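Local coordinates for Glyco_hydro_cc domain-containing protein (Trichoderma gamsii, PDB 6UBD) that probably binds beta-1,3-glucan oligosaccharides, as a GH128 subgroup VII member built on a glycoside hydrolase catalytic-core fold, at residues Met73-Gly81 against Ala112-Val120; Pro213-Ile224 against Tyr242-Trp252. All coordinates share one frame; numbering follows the deposited sequence.

Contact 1: residues Met73-Gly81 against Ala112-Val120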
ATOM      1  N   MET A  73       7.668   4.770   3.974  1.00  7.60           N
ATOM      2  CA  MET A  73       7.042   3.837   4.952  1.00  8.00           C
ATOM      3  C   MET A  73       7.976   3.666   6.156  1.00  8.96           C
ATOM      4  O   MET A  73       9.180   3.552   5.955  1.00  9.26           O
ATOM      5  CB  MET A  73       6.764   2.457   4.320  1.00  9.13           C
ATOM      6  CG  MET A  73       6.163   1.457   5.257  1.00  8.68           C
ATOM      7  SD  MET A  73       5.725  -0.162   4.566  1.00  9.10           S
ATOM      8  CE  MET A  73       4.431   0.205   3.376  1.00 17.62           C
ATOM      9  N   LEU A  74       7.400   3.558   7.355  1.00  7.15           N
ATOM     10  CA  LEU A  74       8.086   2.876   8.492  1.00  8.75           C
ATOM     11  C   LEU A  74       7.470   1.461   8.638  1.00  7.98           C
ATOM     12  O   LEU A  74       6.355   1.327   9.085  1.00  8.33           O
ATOM     13  CB  LEU A  74       7.979   3.667   9.800  1.00  9.37           C
ATOM     14  CG  LEU A  74       8.545   2.954  11.028  1.00 10.82           C
ATOM     15  CD1 LEU A  74      10.029   2.624  10.841  1.00 11.01           C
ATOM     16  CD2 LEU A  74       8.430   3.817  12.270  1.00 10.68           C
ATOM     17  N   TRP A  75       8.202   0.443   8.188  1.00  7.33           N
ATOM     18  CA  TRP A  75       7.641  -0.896   8.033  1.00  7.93           C
ATOM     19  C   TRP A  75       7.253  -1.517   9.392  1.00  7.37           C
ATOM     20  O   TRP A  75       6.173  -2.179   9.495  1.00  7.49           O
ATOM     21  CB  TRP A  75       8.651  -1.761   7.246  1.00  7.44           C
ATOM     22  CG  TRP A  75       8.210  -3.155   6.878  1.00  7.95           C
ATOM     23  CD1 TRP A  75       7.626  -3.544   5.681  1.00  7.42           C
ATOM     24  CD2 TRP A  75       8.380  -4.390   7.619  1.00  7.48           C
ATOM     25  NE1 TRP A  75       7.370  -4.890   5.655  1.00  7.58           N
ATOM     26  CE2 TRP A  75       7.834  -5.431   6.834  1.00  8.52           C
ATOM     27  CE3 TRP A  75       8.886  -4.710   8.905  1.00  7.67           C
ATOM     28  CZ2 TRP A  75       7.846  -6.771   7.253  1.00  8.31           C
ATOM     29  CZ3 TRP A  75       8.888  -6.026   9.316  1.00  7.75           C
ATOM     30  CH2 TRP A  75       8.365  -7.045   8.499  1.00  7.89           C
ATOM     31  N   GLY A  76       8.138  -1.417  10.393  1.00  7.65           N
ATOM     32  CA  GLY A  76       7.900  -2.067  11.673  1.00  7.35           C
ATOM     33  C   GLY A  76       8.705  -1.448  12.787  1.00  7.10           C
ATOM     34  O   GLY A  76       9.118  -0.281  12.718  1.00  8.21           O
ATOM     35  N   GLY A  77       8.943  -2.274  13.844  1.00  8.00           N
ATOM     36  CA  GLY A  77       9.669  -1.849  15.051  1.00  9.31           C
ATOM     37  C   GLY A  77      11.110  -2.306  15.150  1.00  9.06           C
ATOM     38  O   GLY A  77      11.708  -2.024  16.198  1.00 10.92           O
ATOM     39  N   GLY A  78      11.655  -2.943  14.121  1.00  8.73           N
ATOM     40  CA  GLY A  78      13.067  -3.280  14.082  1.00  8.86           C
ATOM     41  C   GLY A  78      13.476  -4.473  14.943  1.00  8.92           C
ATOM     42  O   GLY A  78      14.682  -4.708  15.042  1.00  9.27           O
ATOM     43  N   ASN A  79      12.548  -5.315  15.378  1.00  9.52           N
ATOM     44  CA  ASN A  79      12.848  -6.556  16.136  1.00  9.52           C
ATOM     45  C   ASN A  79      12.267  -7.800  15.466  1.00  8.89           C
ATOM     46  O   ASN A  79      12.222  -8.857  16.116  1.00  9.66           O
ATOM     47  CB  ASN A  79      12.447  -6.383  17.626  1.00 10.16           C
ATOM     48  CG  ASN A  79      13.245  -5.312  18.335  1.00 10.75           C
ATOM     49  OD1 ASN A  79      14.448  -5.487  18.444  1.00 11.87           O
ATOM     50  ND2 ASN A  79      12.576  -4.200  18.646  1.00 13.83           N
ATOM     51  N   ASN A  80      11.778  -7.707  14.222  1.00  8.57           N
ATOM     52  CA  ASN A  80      11.243  -8.877  13.474  1.00  8.29           C
ATOM     53  C   ASN A  80      11.883  -8.977  12.099  1.00  8.56           C
ATOM     54  O   ASN A  80      11.163  -9.284  11.123  1.00  9.85           O
ATOM     55  CB  ASN A  80       9.719  -8.784  13.408  1.00  8.21           C
ATOM     56  CG  ASN A  80       9.098 -10.039  12.808  1.00  9.17           C
ATOM     57  OD1 ASN A  80       9.563 -11.168  13.094  1.00  9.14           O
ATOM     58  ND2 ASN A  80       8.072  -9.921  11.924  1.00  9.62           N
ATOM     59  N   GLY A  81      13.180  -8.849  11.988  1.00  8.70           N
ATOM     60  CA  GLY A  81      13.899  -9.204  10.761  1.00  8.64           C
ATOM     61  C   GLY A  81      15.115  -8.325  10.440  1.00  7.33           C
ATOM     62  O   GLY A  81      15.219  -7.192  10.920  1.00  7.86           O
ATOM     63  N   ALA A 112       9.402 -13.338   9.953  1.00  9.32           N
ATOM     64  CA  ALA A 112      10.573 -12.435   9.896  1.00 10.12           C
ATOM     65  C   ALA A 112      10.685 -11.801   8.509  1.00  9.48           C
ATOM     66  O   ALA A 112      10.673 -12.505   7.482  1.00 10.37           O
ATOM     67  CB  ALA A 112      11.841 -13.157  10.261  1.00 11.98           C
ATOM     68  N   ASP A 113      10.733 -10.460   8.487  1.00  9.36           N
ATOM     69  CA  ASP A 113      10.738  -9.653   7.225  1.00  8.71           C
ATOM     70  C   ASP A 113       9.525  -9.898   6.296  1.00 10.73           C
ATOM     71  O   ASP A 113       9.606  -9.512   5.120  1.00 11.19           O
ATOM     72  CB  ASP A 113      12.096  -9.771   6.495  1.00  8.98           C
ATOM     73  CG  ASP A 113      13.199  -8.884   7.067  1.00  8.25           C
ATOM     74  OD1 ASP A 113      12.881  -7.936   7.863  1.00  9.45           O
ATOM     75  OD2 ASP A 113      14.388  -9.119   6.766  1.00 10.19           O
ATOM     76  N   VAL A 114       8.466 -10.496   6.818  1.00  9.89           N
ATOM     77  CA  VAL A 114       7.224 -10.736   6.038  1.00  9.45           C
ATOM     78  C   VAL A 114       6.138  -9.731   6.443  1.00  9.16           C
ATOM     79  O   VAL A 114       5.611  -8.998   5.628  1.00  9.65           O
ATOM     80  CB  VAL A 114       6.698 -12.178   6.117  1.00 12.81           C
ATOM     81  CG1 VAL A 114       5.397 -12.358   5.358  1.00 10.87           C
ATOM     82  CG2 VAL A 114       7.779 -13.156   5.679  1.00 16.43           C
ATOM     83  N   SER A 115       5.806  -9.711   7.720  1.00  8.54           N
ATOM     84  CA  SER A 115       4.800  -8.814   8.349  1.00  8.27           C
ATOM     85  C   SER A 115       5.365  -8.263   9.667  1.00  7.41           C
ATOM     86  O   SER A 115       6.166  -8.967  10.277  1.00  8.55           O
ATOM     87  CB  SER A 115       3.459  -9.570   8.528  1.00  8.32           C
ATOM     88  OG  SER A 115       2.966 -10.085   7.282  1.00  9.98           O
ATOM     89  N   ALA A 116       4.952  -7.049  10.054  1.00  7.31           N
ATOM     90  CA  ALA A 116       5.639  -6.370  11.157  1.00  7.20           C
ATOM     91  C   ALA A 116       5.528  -7.108  12.512  1.00  7.71           C
ATOM     92  O   ALA A 116       6.505  -6.982  13.330  1.00  8.59           O
ATOM     93  CB  ALA A 116       5.138  -4.950  11.281  1.00  8.20           C
ATOM     94  N   ASP A 117       4.447  -7.819  12.839  1.00  7.22           N
ATOM     95  CA  ASP A 117       4.333  -8.574  14.114  1.00  9.17           C
ATOM     96  C   ASP A 117       4.669  -7.721  15.366  1.00  8.45           C
ATOM     97  O   ASP A 117       5.583  -8.096  16.144  1.00  8.34           O
ATOM     98  CB  ASP A 117       5.204  -9.844  14.057  1.00  9.70           C
ATOM     99  CG  ASP A 117       4.795 -10.941  15.025  1.00  9.94           C
ATOM    100  OD1 ASP A 117       3.709 -10.798  15.587  1.00 11.81           O
ATOM    101  OD2 ASP A 117       5.637 -11.866  15.226  1.00 14.04           O
ATOM    102  N   ILE A 118       3.888  -6.641  15.544  1.00  8.84           N
ATOM    103  CA  ILE A 118       4.048  -5.833  16.786  1.00  9.17           C
ATOM    104  C   ILE A 118       2.674  -5.647  17.419  1.00  8.57           C
ATOM    105  O   ILE A 118       1.659  -5.467  16.670  1.00  9.54           O
ATOM    106  CB  ILE A 118       4.767  -4.477  16.549  1.00  9.05           C
ATOM    107  CG1 ILE A 118       4.119  -3.600  15.455  1.00  9.90           C
ATOM    108  CG2 ILE A 118       6.273  -4.721  16.272  1.00 10.15           C
ATOM    109  CD1 ILE A 118       4.727  -2.181  15.366  1.00 10.29           C
ATOM    110  N   ASP A 119       2.655  -5.533  18.754  1.00  7.71           N
ATOM    111  CA  ASP A 119       1.377  -5.257  19.433  1.00  8.16           C
ATOM    112  C   ASP A 119       0.989  -3.771  19.335  1.00  9.23           C
ATOM    113  O   ASP A 119       1.795  -2.926  18.925  1.00  9.69           O
ATOM    114  CB  ASP A 119       1.356  -5.827  20.833  1.00  9.18           C
ATOM    115  CG  ASP A 119       2.369  -5.256  21.780  1.00 10.13           C
ATOM    116  OD1 ASP A 119       2.838  -4.133  21.550  1.00 11.19           O
ATOM    117  OD2 ASP A 119       2.561  -5.871  22.861  1.00 15.89           O
ATOM    118  N   VAL A 120      -0.236  -3.476  19.749  1.00  8.49           N
ATOM    119  CA  VAL A 120      -0.774  -2.094  19.703  1.00  9.68           C
ATOM    120  C   VAL A 120       0.062  -1.166  20.560  1.00  8.51           C
ATOM    121  O   VAL A 120       0.419  -0.041  20.129  1.00  8.36           O
ATOM    122  CB  VAL A 120      -2.258  -2.027  20.067  1.00  9.70           C
ATOM    123  CG1 VAL A 120      -2.725  -0.608  20.388  1.00  9.54           C
ATOM    124  CG2 VAL A 120      -3.070  -2.620  18.937  1.00  9.93           C
TER
HETATM  125  O   HOH W   1       8.528  -5.093  13.420  1.00  7.68           O
HETATM  126  O   HOH W   2       7.377 -12.895  13.432  1.00 10.94           O

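Contact 2: residues Pro213-Ile224 against Tyr242-Trp252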
ATOM      1  N   PRO A 213      -3.082 -18.006  -4.002  1.00 10.60           N
ATOM      2  CA  PRO A 213      -3.112 -17.014  -5.062  1.00  9.66           C
ATOM      3  C   PRO A 213      -3.894 -17.505  -6.280  1.00  9.95           C
ATOM      4  O   PRO A 213      -3.838 -18.685  -6.606  1.00 10.46           O
ATOM      5  CB  PRO A 213      -1.638 -16.811  -5.471  1.00 11.99           C
ATOM      6  CG  PRO A 213      -0.852 -17.270  -4.268  1.00 14.00           C
ATOM      7  CD  PRO A 213      -1.688 -18.400  -3.691  1.00 12.74           C
ATOM      8  N   CYS A 214      -4.607 -16.607  -6.951  1.00 11.11           N
ATOM      9  CA  CYS A 214      -5.230 -16.936  -8.279  1.00 10.70           C
ATOM     10  C   CYS A 214      -4.132 -17.374  -9.257  1.00  9.97           C
ATOM     11  O   CYS A 214      -3.024 -16.799  -9.225  1.00  9.49           O
ATOM     12  CB  CYS A 214      -6.010 -15.725  -8.847  1.00 12.43           C
ATOM     13  SG  CYS A 214      -7.255 -15.065  -7.681  1.00 12.31           S
ATOM     14  N   THR A 215      -4.447 -18.346 -10.113  1.00 10.18           N
ATOM     15  CA  THR A 215      -3.486 -18.875 -11.117  1.00 10.40           C
ATOM     16  C   THR A 215      -4.094 -18.994 -12.531  1.00 10.90           C
ATOM     17  O   THR A 215      -3.363 -19.384 -13.451  1.00 12.47           O
ATOM     18  CB  THR A 215      -2.977 -20.265 -10.687  1.00 10.78           C
ATOM     19  OG1 THR A 215      -4.132 -21.127 -10.491  1.00 12.58           O
ATOM     20  CG2 THR A 215      -2.085 -20.244  -9.466  1.00 11.35           C
ATOM     21  N   ASP A 216      -5.333 -18.568 -12.720  1.00  9.24           N
ATOM     22  CA  ASP A 216      -5.985 -18.591 -14.036  0.60  9.30           C
ATOM     23  C   ASP A 216      -5.790 -17.235 -14.711  1.00  8.36           C
ATOM     24  O   ASP A 216      -6.348 -16.241 -14.248  1.00  9.37           O
ATOM     25  CB  ASP A 216      -7.444 -19.005 -13.874  0.60 10.22           C
ATOM     26  CG  ASP A 216      -8.187 -19.171 -15.181  0.60 10.67           C
ATOM     27  OD1 ASP A 216      -8.594 -18.156 -15.789  0.60 10.65           O
ATOM     28  OD2 ASP A 216      -8.428 -20.339 -15.517  0.60 15.85           O
ATOM     29  N   GLN A 217      -4.997 -17.222 -15.803  1.00  8.57           N
ATOM     30  CA  GLN A 217      -4.666 -15.948 -16.449  1.00  8.61           C
ATOM     31  C   GLN A 217      -5.916 -15.193 -16.904  1.00  9.24           C
ATOM     32  O   GLN A 217      -5.974 -13.940 -16.785  1.00  9.50           O
ATOM     33  CB  GLN A 217      -3.672 -16.110 -17.578  1.00  8.58           C
ATOM     34  CG  GLN A 217      -3.095 -14.784 -18.072  1.00  8.87           C
ATOM     35  CD  GLN A 217      -2.149 -14.133 -17.073  1.00  7.91           C
ATOM     36  OE1 GLN A 217      -1.046 -14.691 -16.853  1.00  9.37           O
ATOM     37  NE2 GLN A 217      -2.560 -12.971 -16.523  1.00  9.06           N
ATOM     38  N   ASN A 218      -6.872 -15.919 -17.510  1.00 10.77           N
ATOM     39  CA  ASN A 218      -8.093 -15.216 -17.965  1.00 10.62           C
ATOM     40  C   ASN A 218      -8.820 -14.520 -16.813  1.00 10.04           C
ATOM     41  O   ASN A 218      -9.269 -13.399 -16.983  1.00  9.59           O
ATOM     42  CB  ASN A 218      -8.952 -16.263 -18.717  1.00 10.30           C
ATOM     43  CG  ASN A 218     -10.254 -15.695 -19.294  1.00  8.59           C
ATOM     44  OD1 ASN A 218     -10.189 -15.020 -20.331  1.00  9.32           O
ATOM     45  ND2 ASN A 218     -11.413 -15.939 -18.676  1.00  9.48           N
ATOM     46  N   GLN A 219      -9.045 -15.287 -15.752  1.00 10.36           N
ATOM     47  CA  GLN A 219      -9.713 -14.704 -14.540  1.00 10.81           C
ATOM     48  C   GLN A 219      -8.916 -13.496 -13.989  1.00 10.15           C
ATOM     49  O   GLN A 219      -9.572 -12.483 -13.611  1.00  8.97           O
ATOM     50  CB  GLN A 219      -9.887 -15.785 -13.473  1.00 10.61           C
ATOM     51  CG  GLN A 219     -10.554 -15.267 -12.157  1.00 13.73           C
ATOM     52  CD  GLN A 219      -9.933 -15.845 -10.891  1.00 21.87           C
ATOM     53  OE1 GLN A 219      -8.877 -16.489 -10.932  1.00 25.42           O
ATOM     54  NE2 GLN A 219     -10.520 -15.565  -9.717  1.00 27.18           N
ATOM     55  N   ILE A 220      -7.586 -13.650 -13.916  1.00 10.86           N
ATOM     56  CA  ILE A 220      -6.728 -12.559 -13.351  1.00 12.99           C
ATOM     57  C   ILE A 220      -6.863 -11.311 -14.209  1.00 10.30           C
ATOM     58  O   ILE A 220      -7.015 -10.170 -13.728  1.00  8.86           O
ATOM     59  CB  ILE A 220      -5.270 -13.046 -13.208  1.00 11.90           C
ATOM     60  CG1 ILE A 220      -5.125 -14.016 -12.028  1.00 10.12           C
ATOM     61  CG2 ILE A 220      -4.333 -11.849 -13.057  1.00 11.05           C
ATOM     62  CD1 ILE A 220      -3.875 -14.817 -12.091  1.00 10.97           C
ATOM     63  N   ASN A 221      -6.822 -11.496 -15.562  1.00 10.49           N
ATOM     64  CA  ASN A 221      -6.926 -10.320 -16.465  1.00 10.13           C
ATOM     65  C   ASN A 221      -8.264  -9.580 -16.256  1.00  8.93           C
ATOM     66  O   ASN A 221      -8.295  -8.335 -16.242  1.00  8.81           O
ATOM     67  CB  ASN A 221      -6.773 -10.745 -17.939  1.00  9.89           C
ATOM     68  CG  ASN A 221      -5.372 -11.230 -18.320  1.00  9.82           C
ATOM     69  OD1 ASN A 221      -4.423 -11.063 -17.538  1.00  9.12           O
ATOM     70  ND2 ASN A 221      -5.278 -11.823 -19.534  1.00 10.56           N
ATOM     71  N   GLN A 222      -9.375 -10.307 -16.104  1.00 10.21           N
ATOM     72  CA  GLN A 222     -10.683  -9.690 -15.875  1.00  9.94           C
ATOM     73  C   GLN A 222     -10.714  -9.019 -14.472  1.00  9.91           C
ATOM     74  O   GLN A 222     -11.327  -7.948 -14.355  1.00  9.98           O
ATOM     75  CB  GLN A 222     -11.776 -10.760 -15.990  1.00 14.11           C
ATOM     76  CG  GLN A 222     -13.156 -10.139 -15.996  1.00 15.80           C
ATOM     77  CD  GLN A 222     -13.450  -9.318 -17.241  1.00 15.36           C
ATOM     78  OE1 GLN A 222     -13.336  -9.793 -18.394  1.00 20.29           O
ATOM     79  NE2 GLN A 222     -13.763  -8.044 -17.053  1.00 18.92           N
ATOM     80  N   TRP A 223     -10.186  -9.725 -13.484  1.00  9.59           N
ATOM     81  CA  TRP A 223     -10.126  -9.155 -12.081  1.00  9.82           C
ATOM     82  C   TRP A 223      -9.368  -7.805 -12.029  1.00  9.90           C
ATOM     83  O   TRP A 223      -9.850  -6.823 -11.403  1.00  8.16           O
ATOM     84  CB  TRP A 223      -9.512 -10.244 -11.201  1.00 10.41           C
ATOM     85  CG  TRP A 223      -9.568  -9.941  -9.715  1.00 10.24           C
ATOM     86  CD1 TRP A 223     -10.462 -10.483  -8.824  1.00 10.11           C
ATOM     87  CD2 TRP A 223      -8.625  -9.164  -8.943  1.00  8.90           C
ATOM     88  NE1 TRP A 223     -10.164 -10.054  -7.535  1.00 10.60           N
ATOM     89  CE2 TRP A 223      -9.030  -9.290  -7.598  1.00  9.41           C
ATOM     90  CE3 TRP A 223      -7.457  -8.460  -9.246  1.00  9.76           C
ATOM     91  CZ2 TRP A 223      -8.321  -8.680  -6.547  1.00 10.86           C
ATOM     92  CZ3 TRP A 223      -6.782  -7.824  -8.210  1.00 11.93           C
ATOM     93  CH2 TRP A 223      -7.208  -7.935  -6.884  1.00 11.64           C
ATOM     94  N   ILE A 224      -8.235  -7.743 -12.721  1.00 10.30           N
ATOM     95  CA  ILE A 224      -7.443  -6.495 -12.815  1.00  9.83           C
ATOM     96  C   ILE A 224      -8.279  -5.391 -13.479  1.00  9.99           C
ATOM     97  O   ILE A 224      -8.299  -4.225 -13.018  1.00  9.11           O
ATOM     98  CB  ILE A 224      -6.071  -6.726 -13.457  1.00  8.92           C
ATOM     99  CG1 ILE A 224      -5.202  -7.665 -12.599  1.00  8.71           C
ATOM    100  CG2 ILE A 224      -5.439  -5.385 -13.744  1.00  9.16           C
ATOM    101  CD1 ILE A 224      -3.979  -8.218 -13.313  1.00  8.27           C
ATOM    102  N   TYR A 242      -0.644  -1.903  -7.304  1.00  7.95           N
ATOM    103  CA  TYR A 242      -0.405  -3.337  -7.652  1.00  7.56           C
ATOM    104  C   TYR A 242       0.896  -3.817  -6.967  1.00  7.57           C
ATOM    105  O   TYR A 242       1.903  -3.160  -7.212  1.00  8.45           O
ATOM    106  CB  TYR A 242      -0.323  -3.415  -9.196  1.00  8.43           C
ATOM    107  CG  TYR A 242      -0.257  -4.782  -9.848  1.00  8.69           C
ATOM    108  CD1 TYR A 242       0.757  -5.677  -9.546  1.00  9.10           C
ATOM    109  CD2 TYR A 242      -1.212  -5.164 -10.794  1.00  8.17           C
ATOM    110  CE1 TYR A 242       0.816  -6.925 -10.159  1.00  9.01           C
ATOM    111  CE2 TYR A 242      -1.140  -6.379 -11.456  1.00 10.60           C
ATOM    112  CZ  TYR A 242      -0.119  -7.258 -11.161  1.00 11.09           C
ATOM    113  OH  TYR A 242      -0.124  -8.490 -11.828  1.00 12.33           O
ATOM    114  N   THR A 243       0.854  -4.901  -6.195  1.00  7.34           N
ATOM    115  CA  THR A 243       2.056  -5.417  -5.502  1.00  6.80           C
ATOM    116  C   THR A 243       2.818  -6.438  -6.345  1.00  7.51           C
ATOM    117  O   THR A 243       2.197  -7.316  -6.999  1.00  8.91           O
ATOM    118  CB  THR A 243       1.681  -5.953  -4.121  1.00  7.96           C
ATOM    119  OG1 THR A 243       2.954  -6.266  -3.499  1.00  9.66           O
ATOM    120  CG2 THR A 243       0.790  -7.167  -4.095  1.00  8.23           C
ATOM    121  N   ASP A 244       4.125  -6.453  -6.244  1.00  8.16           N
ATOM    122  CA  ASP A 244       4.988  -7.496  -6.804  1.00  8.69           C
ATOM    123  C   ASP A 244       5.638  -8.342  -5.692  1.00  8.83           C
ATOM    124  O   ASP A 244       6.640  -9.032  -5.949  1.00  8.89           O
ATOM    125  CB  ASP A 244       6.003  -6.910  -7.755  1.00  8.78           C
ATOM    126  CG  ASP A 244       7.041  -5.991  -7.134  1.00  9.84           C
ATOM    127  OD1 ASP A 244       7.108  -5.879  -5.906  1.00 11.61           O
ATOM    128  OD2 ASP A 244       7.775  -5.379  -7.926  1.00 14.08           O
ATOM    129  N   GLY A 245       5.154  -8.259  -4.436  1.00  8.69           N
ATOM    130  CA  GLY A 245       5.741  -9.043  -3.343  1.00  9.25           C
ATOM    131  C   GLY A 245       5.685 -10.539  -3.594  1.00 11.98           C
ATOM    132  O   GLY A 245       4.879 -11.065  -4.372  1.00 10.92           O
ATOM    133  N   LEU A 246       6.544 -11.280  -2.915  1.00 14.77           N
ATOM    134  CA  LEU A 246       6.641 -12.725  -3.113  1.00 17.01           C
ATOM    135  C   LEU A 246       5.518 -13.415  -2.335  1.00 12.60           C
ATOM    136  O   LEU A 246       4.730 -12.793  -1.567  1.00 15.06           O
ATOM    137  CB  LEU A 246       8.040 -13.199  -2.715  1.00 19.46           C
ATOM    138  CG  LEU A 246       9.202 -12.635  -3.529  1.00 23.80           C
ATOM    139  CD1 LEU A 246      10.514 -13.303  -3.124  1.00 25.98           C
ATOM    140  CD2 LEU A 246       8.974 -12.783  -5.036  1.00 30.71           C
ATOM    141  N   GLY A 247       5.339 -14.691  -2.622  1.00 13.01           N
ATOM    142  CA  GLY A 247       4.273 -15.481  -2.015  1.00 13.81           C
ATOM    143  C   GLY A 247       2.960 -15.393  -2.748  1.00 11.98           C
ATOM    144  O   GLY A 247       1.938 -15.813  -2.175  1.00 15.74           O
ATOM    145  N   LEU A 248       2.937 -14.802  -3.939  1.00 10.03           N
ATOM    146  CA  LEU A 248       1.659 -14.623  -4.708  1.00  9.36           C
ATOM    147  C   LEU A 248       1.624 -15.518  -5.960  1.00  8.92           C
ATOM    148  O   LEU A 248       0.829 -15.278  -6.900  1.00  9.82           O
ATOM    149  CB  LEU A 248       1.422 -13.137  -5.055  1.00  9.32           C
ATOM    150  CG  LEU A 248       1.194 -12.268  -3.825  1.00  9.66           C
ATOM    151  CD1 LEU A 248       1.265 -10.806  -4.206  1.00  9.76           C
ATOM    152  CD2 LEU A 248      -0.133 -12.565  -3.149  1.00 12.45           C
ATOM    153  N   GLY A 249       2.419 -16.596  -5.985  1.00 10.01           N
ATOM    154  CA  GLY A 249       2.389 -17.557  -7.093  1.00 10.12           C
ATOM    155  C   GLY A 249       3.141 -17.070  -8.335  1.00  9.66           C
ATOM    156  O   GLY A 249       3.842 -16.025  -8.263  1.00 10.96           O
ATOM    157  N   SER A 250       3.065 -17.861  -9.398  1.00 10.31           N
ATOM    158  CA  SER A 250       3.877 -17.617 -10.606  1.00 10.53           C
ATOM    159  C   SER A 250       3.138 -16.757 -11.654  1.00  9.27           C
ATOM    160  O   SER A 250       3.797 -16.278 -12.597  1.00 10.67           O
ATOM    161  CB  SER A 250       4.329 -18.915 -11.205  1.00 13.30           C
ATOM    162  OG  SER A 250       3.229 -19.592 -11.786  1.00 14.12           O
ATOM    163  N   VAL A 251       1.816 -16.570 -11.505  1.00  8.57           N
ATOM    164  CA  VAL A 251       0.991 -15.900 -12.543  1.00  9.22           C
ATOM    165  C   VAL A 251       0.785 -14.395 -12.216  1.00  8.92           C
ATOM    166  O   VAL A 251       0.908 -13.565 -13.163  1.00  9.22           O
ATOM    167  CB  VAL A 251      -0.336 -16.667 -12.719  1.00  9.72           C
ATOM    168  CG1 VAL A 251      -1.109 -16.097 -13.895  1.00  9.95           C
ATOM    169  CG2 VAL A 251      -0.075 -18.163 -12.950  1.00 10.92           C
ATOM    170  N   TRP A 252       0.558 -14.049 -10.956  1.00  8.26           N
ATOM    171  CA  TRP A 252       0.397 -12.634 -10.544  1.00  9.33           C
ATOM    172  C   TRP A 252       1.630 -11.772 -10.830  1.00  8.82           C
ATOM    173  O   TRP A 252       1.458 -10.573 -11.153  1.00  8.46           O
ATOM    174  CB  TRP A 252       0.001 -12.606  -9.034  1.00  7.55           C
ATOM    175  CG  TRP A 252      -0.261 -11.212  -8.571  1.00  8.28           C
ATOM    176  CD1 TRP A 252       0.613 -10.385  -7.901  1.00  7.33           C
ATOM    177  CD2 TRP A 252      -1.400 -10.395  -8.874  1.00  8.18           C
ATOM    178  NE1 TRP A 252       0.084  -9.138  -7.810  1.00  7.55           N
ATOM    179  CE2 TRP A 252      -1.130  -9.079  -8.429  1.00  8.14           C
ATOM    180  CE3 TRP A 252      -2.608 -10.631  -9.542  1.00  9.45           C
ATOM    181  CZ2 TRP A 252      -2.050  -8.048  -8.585  1.00  7.81           C
ATOM    182  CZ3 TRP A 252      -3.511  -9.619  -9.718  1.00  9.35           C
ATOM    183  CH2 TRP A 252      -3.234  -8.312  -9.254  1.00  7.82           C
TER
HETATM  184  O   HOH W   3      -0.124 -16.325  -9.261  1.00  9.77           O
HETATM  185  O   HOH W   4       1.341 -13.339 -16.200  1.00 12.00           O

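Contact 1: residues Met73-Gly81 against Ala112-Val120
G76 and A116 bring their CA atoms to 4.9 Å, and G81 and A112 close the other end at 4.7 Å. Neither segment is regular helix or strand here, so this is loop against loop, with one strong direct bond: D113 N donates to N80 O at 2.9 Å, nearly straight at 167° and in the carbonyl plane. The CA of A112 leans on that same oxygen. Near G77, a water links G77 N to A116 O. G81, the N-cap residue of helix 82-92, lets its CA sit 3.3 Å from D113 OD1, where a CB would collide with that oxygen. The D113 carboxylate in turn accepts from the backbone N of K83 and of D84, and so binds the first turn of helix 82-92, which follows the first loop.

Both loops leave the C-terminal ends of neighbouring parallel strands, 69-73 and 100-102, and run on to the helices that follow, as beta-alpha loops do in the (beta/alpha)8 barrels of this type of hydrolase.

W75 extends its CG anti to the backbone N (chi1 -175°), which lays the six-membered ring along residues 113-116. A116 CA makes an off-centre CH-pi contact 4.2 Å from that ring's centroid, and A116 N also lies over a face. At the ring's edge CZ2 meets V114 C at 3.5 Å; R87 adds a cation-pi contact. N80 extends ND2 to S115 O at 2.7 Å, a weak bond because it is strongly bent; G111 O is a second weak acceptor. The N80 amide and the D117 carboxylate stand 75° apart, yet a second water donates to both N80 OD1 and D117 OD2.

Contact 2: residues Pro213-Ile224 against Tyr242-Trp252
V251 packs into the helix side of the contact: its CG1 presses on I220 CD1 at 3.5 Å, while CG2 lies against T215 O. Beside it the W252 ring reaches helix 217-233, where CZ3 touches I224 CG1 at 3.9 Å and also meets I220 CG2. CH2 comes 3.7 Å from W223 CZ3, the two indole planes being almost perpendicular. I224 CD1 also meets the edge of Y242 at CE2. P213, its CB 3.2 Å from L248 O, rests on the turn at L248-G249. Helix 217-233 lies in sequence between parallel neighbours 197-206 and 237-243; the contact ties it to the loop after the second, consistent with a (beta/alpha)8 barrel.

Within 242-252, hydrogen bonds position the two rings. With CG anti to the backbone N (chi1 -176°), W252 can send NE1 to T243 O at 2.9 Å, and CZ2 covers one face of the Y242 ring. Y242 OH lies over the indole and donates to W252 O at 2.7 Å, in the carbonyl plane. Were W252 an alanine, the space between I220, W223 and I224 would probably open and T243 O would lose its indole donor.

Water carries the polar link between the segments: one molecule donates to C214 O and L248 O and accepts from W252 N. C214 is disulfide-bonded to C204, which ties the loop ahead of helix 217-233 to strand 197-206.

The direct contacts being apolar or van der Waals, the interface relies on shape: the NE1 bond and the Y242 ring hold the indole, and the helix packs against it.

Coming from the N terminus, the chain reaches contact 1 first. Its segments close a loop of 30 residues that carries helix 82-92 and strand 100-102, joining two successive beta-alpha loops ahead of helix 120-136. The chain then passes through strands 140-142, 170-176 and 197-206 before contact 2 opens. Contact 2 closes a shorter loop of 17 residues, made of the rest of helix 217-233 and most of strand 237-243. The two loops follow one another in series, neither nested nor crossed. Contact 1 ties the loops after strands 69-73 and 100-102, contact 2 ties helix 217-233 to the loop after strand 237-243. The centres of contact 1 and contact 2 are about 25 Å apart.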